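Local coordinates for protein alpha-ketoglutarate-dependent non-heme iron oxygenase EasH (Aspergillus japonicus, PDB 5M0T) that acts as a non-heme iron, 2-oxoglutarate-dependent oxygenase that takes part in the biosynthesis of the ergot alkaloid cycloclavine, at residues 72-77 against 118-123; 158-163 against 218-223. All blocks are in the same frame, centred on the assembly; numbering follows the deposited sequence.

How the contacts relate
Contact 1 (72-77 with 118-123) and contact 2 (158-163 with 218-223) lie side by side, their centres about 12 Å apart, because strands 112-122 and 222-231 are neighbours in the main sheet. Thr122 N reaches Arg222 O in a probable backbone bond of 3.0 Å, and Glu121 OE2 makes a salt bridge of 3.0 Å to Arg223 NE. Both contacts serve the C5 carboxylate end of 2-oxoglutarate: contact 1 lays Leu120 against it, and contact 2 brings up Arg222. The iron(II) ion, held by His132, Glu134 and His210, is about 7 Å from the Leu120 side chain and about 9 Å from that of Arg222.

Contact 1: residues 72-77 against 118-123; sequences AGMRQL and SVLETE. With AKG (2-oxoglutaric acid), chain D.
Arg75 and Glu121 bond to each other through both backbones: Arg75 N gives to Glu121 O, and Glu121 N gives back to Arg75 O at 3.0 Å. Leu77 and Val119 repeat the exchange, with both donors in the carbonyl planes. Between these pairs sit Gln76 and Leu120, a non-hydrogen-bonded pair, where Gln76 CA comes within 3.2 Å of Val119 O in a CA-H...O contact.

Leu120 is the side chain to follow. Its CB lies 4.0 Å from O3 of 2-oxoglutarate. CG stands anti to the carbonyl carbon (chi1 -62°), and there the chain forks. CD2 presses on Gln76 CB at 3.4 Å. CD1 takes the other course, packing against the ligand at 3.3 Å from its O3. The same methyl also meets Met74 SD at 4.0 Å, and Met74 CE continues alongside Thr122 CG2.

On the opposite face, Arg75 and Glu121 point the same way, with guanidinium and carboxylate planes 29° apart. Arg75 NE to Glu121 OE1 is 4.1 Å, too long for a salt bridge; Glu121 OE2 is bound instead by Arg223. Glu123 OE2 lies near the plane of the guanidinium, at its edge.

This is a short antiparallel edge strand, 75-77, added to the main sheet of the cupin-type double-stranded beta-helix, and Leu120 turns from that sheet into the 2-oxoglutarate pocket.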
loop_
_atom_site.group_PDB
_atom_site.type_symbol
_atom_site.label_atom_id
_atom_site.label_comp_id
_atom_site.label_asym_id
_atom_site.label_seq_id
_atom_site.Cartn_x
_atom_site.Cartn_y
_atom_site.Cartn_z
ATOM N N ALA A 72 7.511 2.339 -22.572
ATOM C CA ALA A 72 8.541 2.125 -23.604
ATOM C C ALA A 72 8.470 3.253 -24.651
ATOM O O ALA A 72 7.376 3.715 -24.997
ATOM C CB ALA A 72 8.371 0.755 -24.268
ATOM N N GLY A 73 9.635 3.709 -25.119
ATOM C CA GLY A 73 9.742 4.814 -26.095
ATOM C C GLY A 73 9.770 6.235 -25.528
ATOM O O GLY A 73 10.050 7.192 -26.262
ATOM N N MET A 74 9.478 6.387 -24.232
ATOM C CA MET A 74 9.465 7.702 -23.582
ATOM C C MET A 74 10.792 7.955 -22.890
ATOM O O MET A 74 11.481 7.001 -22.481
ATOM C CB MET A 74 8.368 7.768 -22.529
ATOM C CG MET A 74 6.972 7.805 -23.108
ATOM S SD MET A 74 5.733 7.934 -21.807
ATOM C CE MET A 74 4.542 9.006 -22.612
ATOM N N ARG A 75 11.137 9.240 -22.764
ATOM C CA ARG A 75 12.127 9.674 -21.779
ATOM C C ARG A 75 11.377 9.866 -20.456
ATOM O O ARG A 75 10.324 10.498 -20.433
ATOM C CB ARG A 75 12.807 10.965 -22.224
ATOM C CG ARG A 75 13.550 10.848 -23.553
ATOM C CD ARG A 75 14.332 12.115 -23.885
ATOM N NE ARG A 75 15.379 12.371 -22.884
ATOM C CZ ARG A 75 16.612 11.855 -22.887
ATOM N NH1 ARG A 75 17.029 11.039 -23.862
ATOM N NH2 ARG A 75 17.444 12.176 -21.901
ATOM N N GLN A 76 11.894 9.289 -19.370
ATOM C CA GLN A 76 11.259 9.416 -18.063
ATOM C C GLN A 76 12.261 9.533 -16.912
ATOM O O GLN A 76 13.339 8.928 -16.937
ATOM C CB GLN A 76 10.242 8.278 -17.805
ATOM C CG GLN A 76 10.812 6.871 -17.560
ATOM C CD GLN A 76 11.213 6.561 -16.109
ATOM O OE1 GLN A 76 10.683 7.131 -15.159
ATOM N NE2 GLN A 76 12.153 5.636 -15.944
ATOM N N LEU A 77 11.888 10.346 -15.926
ATOM C CA LEU A 77 12.550 10.407 -14.628
ATOM C C LEU A 77 11.456 10.332 -13.577
ATOM O O LEU A 77 10.476 11.051 -13.685
ATOM C CB LEU A 77 13.313 11.720 -14.475
ATOM C CG LEU A 77 14.042 11.960 -13.138
ATOM C CD1 LEU A 77 15.206 10.988 -12.962
ATOM C CD2 LEU A 77 14.497 13.404 -13.047
ATOM N N SER A 118 6.480 11.635 -12.385
ATOM C CA SER A 118 7.490 11.533 -13.420
ATOM C C SER A 118 7.507 12.779 -14.254
ATOM O O SER A 118 6.524 13.502 -14.315
ATOM C CB SER A 118 7.219 10.326 -14.347
ATOM O OG SER A 118 6.898 9.154 -13.598
ATOM N N VAL A 119 8.642 13.032 -14.885
ATOM C CA VAL A 119 8.703 13.907 -16.039
ATOM C C VAL A 119 8.735 12.985 -17.254
ATOM O O VAL A 119 9.577 12.086 -17.312
ATOM C CB VAL A 119 9.948 14.798 -15.979
ATOM C CG1 VAL A 119 10.035 15.706 -17.199
ATOM C CG2 VAL A 119 9.921 15.596 -14.672
ATOM N N LEU A 120 7.815 13.197 -18.198
ATOM C CA LEU A 120 7.702 12.359 -19.391
ATOM C C LEU A 120 7.856 13.202 -20.658
ATOM O O LEU A 120 6.954 13.964 -21.011
ATOM C CB LEU A 120 6.363 11.607 -19.408
ATOM C CG LEU A 120 6.051 10.607 -18.272
ATOM C CD1 LEU A 120 4.700 9.942 -18.526
ATOM C CD2 LEU A 120 7.127 9.541 -18.078
ATOM N N GLU A 121 8.987 13.043 -21.342
ATOM C CA GLU A 121 9.304 13.796 -22.553
ATOM C C GLU A 121 9.164 12.884 -23.807
ATOM O O GLU A 121 9.845 11.855 -23.915
ATOM C CB GLU A 121 10.727 14.371 -22.431
ATOM C CG GLU A 121 10.917 15.762 -23.023
ATOM C CD GLU A 121 12.261 16.382 -22.662
ATOM O OE1 GLU A 121 13.284 15.901 -23.211
ATOM O OE2 GLU A 121 12.303 17.342 -21.846
ATOM N N THR A 122 8.281 13.250 -24.729
ATOM C CA THR A 122 8.083 12.474 -25.963
ATOM C C THR A 122 8.826 13.161 -27.106
ATOM O O THR A 122 8.697 14.363 -27.304
ATOM C CB THR A 122 6.592 12.305 -26.324
ATOM O OG1 THR A 122 5.999 13.586 -26.572
ATOM C CG2 THR A 122 5.830 11.642 -25.184
ATOM N N GLU A 123 9.616 12.392 -27.833
ATOM C CA GLU A 123 10.416 12.914 -28.943
ATOM C C GLU A 123 9.581 13.016 -30.231
ATOM O O GLU A 123 8.503 12.448 -30.318
ATOM C CB GLU A 123 11.641 12.017 -29.156
ATOM C CG GLU A 123 12.557 11.942 -27.931
ATOM C CD GLU A 123 13.725 10.983 -28.108
ATOM O OE1 GLU A 123 13.627 10.061 -28.951
ATOM O OE2 GLU A 123 14.755 11.164 -27.416
HETATM C C1 AKG D . 0.707 7.170 -18.127
HETATM O O1 AKG D . 0.037 6.494 -17.348
HETATM O O2 AKG D . 1.956 6.917 -18.440
HETATM C C2 AKG D . 0.161 8.419 -18.835
HETATM O O5 AKG D . -1.044 8.519 -18.962
HETATM C C3 AKG D . 1.089 9.499 -19.328
HETATM C C4 AKG D . 0.366 10.572 -20.126
HETATM C C5 AKG D . 1.260 11.655 -20.664
HETATM O O3 AKG D . 2.492 11.673 -20.213
HETATM O O4 AKG D . 0.848 12.465 -21.463
#

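Contact 2: residues 158-163 against 218-223; sequences ALTDFT and TDFLRR. With AKG (2-oxoglutaric acid), chain D.
Phe162 CZ lies over one face of the Arg222 guanidinium, 3.6 Å above its plane and displaced toward the rim, with the two planes 13° apart. One face of the Phe162 ring carries Ala158 CB, while Arg223 O meets the ring edge at CE1. At the guanidinium's own edge lies the C5 carboxylate of 2-oxoglutarate. Arg222 NH2 is modelled 2.4 Å from its O4, a bond so short that its length is doubtful, and NH1 makes a weak bond to O3. NH2 also gives to Gly167 O, which should help fix the group's rotation.

Phe220 turns a ring edge to Thr160, CE1 lying 3.6 Å from OG1. That hydroxyl works both ways: it accepts Arg223 N at 3.0 Å, nearly straight (164°), and gives to Asp161 O from above the carbonyl plane. A chi1 of 59° sets OG1 between backbone N and carbonyl carbon, leaving CG2 to rest on Leu221 O. Leu159 N bonds to Arg223 O at 2.9 Å, and Thr160 N adds a weak second bond to that oxygen. Beyond, Leu159 CD1 packs on Arg223 CG at 3.7 Å.

The loop following strand 152-158 is thus tied to the start of strand 222-231. Helix 42-52 packs against Leu159 and Arg223, whose NH1 makes a salt bridge to Asp53, and strand 112-122 flanks Arg222.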
loop_
_atom_site.group_PDB
_atom_site.type_symbol
_atom_site.label_atom_id
_atom_site.label_comp_id
_atom_site.label_asym_id
_atom_site.label_seq_id
_atom_site.Cartn_x
_atom_site.Cartn_y
_atom_site.Cartn_z
ATOM N N ALA A 158 1.705 20.508 -17.920
ATOM C CA ALA A 158 2.462 20.803 -19.121
ATOM C C ALA A 158 3.704 21.635 -18.760
ATOM O O ALA A 158 3.596 22.709 -18.175
ATOM C CB ALA A 158 1.589 21.535 -20.131
ATOM N N LEU A 159 4.881 21.118 -19.095
ATOM C CA LEU A 159 6.141 21.827 -18.878
ATOM C C LEU A 159 6.687 22.462 -20.146
ATOM O O LEU A 159 7.658 23.218 -20.067
ATOM C CB LEU A 159 7.181 20.885 -18.275
ATOM C CG LEU A 159 6.842 20.278 -16.913
ATOM C CD1 LEU A 159 7.933 19.318 -16.468
ATOM C CD2 LEU A 159 6.622 21.372 -15.866
ATOM N N THR A 160 6.106 22.100 -21.295
ATOM C CA THR A 160 6.257 22.819 -22.555
ATOM C C THR A 160 4.841 23.061 -23.075
ATOM O O THR A 160 3.877 22.593 -22.468
ATOM C CB THR A 160 6.973 21.967 -23.617
ATOM O OG1 THR A 160 6.219 20.770 -23.853
ATOM C CG2 THR A 160 8.383 21.604 -23.189
ATOM N N ASP A 161 4.710 23.751 -24.212
ATOM C CA ASP A 161 3.407 23.838 -24.897
ATOM C C ASP A 161 2.880 22.427 -25.152
ATOM O O ASP A 161 3.656 21.532 -25.437
ATOM C CB ASP A 161 3.484 24.628 -26.220
ATOM C CG ASP A 161 3.566 26.166 -26.010
ATOM O OD1 ASP A 161 2.966 26.745 -25.079
ATOM O OD2 ASP A 161 4.250 26.824 -26.804
ATOM N N PHE A 162 1.576 22.245 -24.977
ATOM C CA PHE A 162 0.868 21.001 -25.229
ATOM C C PHE A 162 -0.100 21.307 -26.370
ATOM O O PHE A 162 -1.020 22.110 -26.183
ATOM C CB PHE A 162 0.058 20.572 -23.997
ATOM C CG PHE A 162 0.664 19.457 -23.189
ATOM C CD1 PHE A 162 2.030 19.393 -22.943
ATOM C CD2 PHE A 162 -0.150 18.497 -22.629
ATOM C CE1 PHE A 162 2.567 18.360 -22.193
ATOM C CE2 PHE A 162 0.378 17.470 -21.860
ATOM C CZ PHE A 162 1.744 17.393 -21.651
ATOM N N THR A 163 0.111 20.666 -27.531
ATOM C CA THR A 163 -0.708 20.871 -28.740
ATOM C C THR A 163 -1.274 19.535 -29.260
ATOM O O THR A 163 -0.722 18.468 -28.979
ATOM C CB THR A 163 0.098 21.506 -29.892
ATOM O OG1 THR A 163 1.014 20.541 -30.431
ATOM C CG2 THR A 163 0.857 22.761 -29.430
ATOM N N THR A 218 8.434 17.524 -36.163
ATOM C CA THR A 218 9.770 17.112 -36.570
ATOM C C THR A 218 10.841 17.478 -35.551
ATOM O O THR A 218 11.906 16.869 -35.545
ATOM C CB THR A 218 10.134 17.784 -37.911
ATOM O OG1 THR A 218 9.151 17.453 -38.891
ATOM C CG2 THR A 218 11.516 17.349 -38.432
ATOM N N ASP A 219 10.559 18.464 -34.698
ATOM C CA ASP A 219 11.593 19.095 -33.870
ATOM C C ASP A 219 11.195 19.516 -32.439
ATOM O O ASP A 219 11.983 20.161 -31.772
ATOM C CB ASP A 219 12.134 20.318 -34.632
ATOM C CG ASP A 219 11.049 21.372 -34.917
ATOM O OD1 ASP A 219 9.827 21.058 -34.860
ATOM O OD2 ASP A 219 11.430 22.525 -35.215
ATOM N N PHE A 220 10.009 19.140 -31.954
ATOM C CA PHE A 220 9.531 19.596 -30.641
ATOM C C PHE A 220 9.504 18.450 -29.629
ATOM O O PHE A 220 8.844 17.419 -29.870
ATOM C CB PHE A 220 8.135 20.208 -30.768
ATOM C CG PHE A 220 7.735 21.078 -29.608
ATOM C CD1 PHE A 220 7.150 20.530 -28.475
ATOM C CD2 PHE A 220 7.961 22.455 -29.648
ATOM C CE1 PHE A 220 6.782 21.350 -27.403
ATOM C CE2 PHE A 220 7.596 23.269 -28.589
ATOM C CZ PHE A 220 6.997 22.725 -27.473
ATOM N N LEU A 221 10.219 18.639 -28.511
ATOM C CA LEU A 221 10.181 17.720 -27.376
ATOM C C LEU A 221 9.067 18.176 -26.449
ATOM O O LEU A 221 9.163 19.249 -25.850
ATOM C CB LEU A 221 11.500 17.720 -26.611
ATOM C CG LEU A 221 12.734 17.327 -27.404
ATOM C CD1 LEU A 221 13.906 18.159 -26.894
ATOM C CD2 LEU A 221 13.026 15.822 -27.355
ATOM N N ARG A 222 8.027 17.359 -26.335
ATOM C CA ARG A 222 6.830 17.680 -25.540
ATOM C C ARG A 222 7.022 17.113 -24.131
ATOM O O ARG A 222 7.094 15.905 -23.965
ATOM C CB ARG A 222 5.581 17.133 -26.266
ATOM C CG ARG A 222 4.258 17.086 -25.505
ATOM C CD ARG A 222 4.253 15.949 -24.503
ATOM N NE ARG A 222 2.980 15.312 -24.309
ATOM C CZ ARG A 222 2.765 14.333 -23.431
ATOM N NH1 ARG A 222 3.733 13.867 -22.627
ATOM N NH2 ARG A 222 1.547 13.830 -23.338
ATOM N N ARG A 223 7.144 17.985 -23.130
ATOM C CA ARG A 223 7.468 17.560 -21.767
ATOM C C ARG A 223 6.251 17.692 -20.859
ATOM O O ARG A 223 5.749 18.793 -20.652
ATOM C CB ARG A 223 8.622 18.384 -21.203
ATOM C CG ARG A 223 8.996 17.983 -19.779
ATOM C CD ARG A 223 10.452 18.203 -19.383
ATOM N NE ARG A 223 11.122 19.345 -20.006
ATOM C CZ ARG A 223 12.322 19.799 -19.637
ATOM N NH1 ARG A 223 13.005 19.234 -18.634
ATOM N NH2 ARG A 223 12.844 20.845 -20.268
HETATM C C1 AKG D . 0.707 7.170 -18.127
HETATM O O1 AKG D . 0.037 6.494 -17.348
HETATM O O2 AKG D . 1.956 6.917 -18.440
HETATM C C2 AKG D . 0.161 8.419 -18.835
HETATM O O5 AKG D . -1.044 8.519 -18.962
HETATM C C3 AKG D . 1.089 9.499 -19.328
HETATM C C4 AKG D . 0.366 10.572 -20.126
HETATM C C5 AKG D . 1.260 11.655 -20.664
HETATM O O3 AKG D . 2.492 11.673 -20.213
HETATM O O4 AKG D . 0.848 12.465 -21.463
#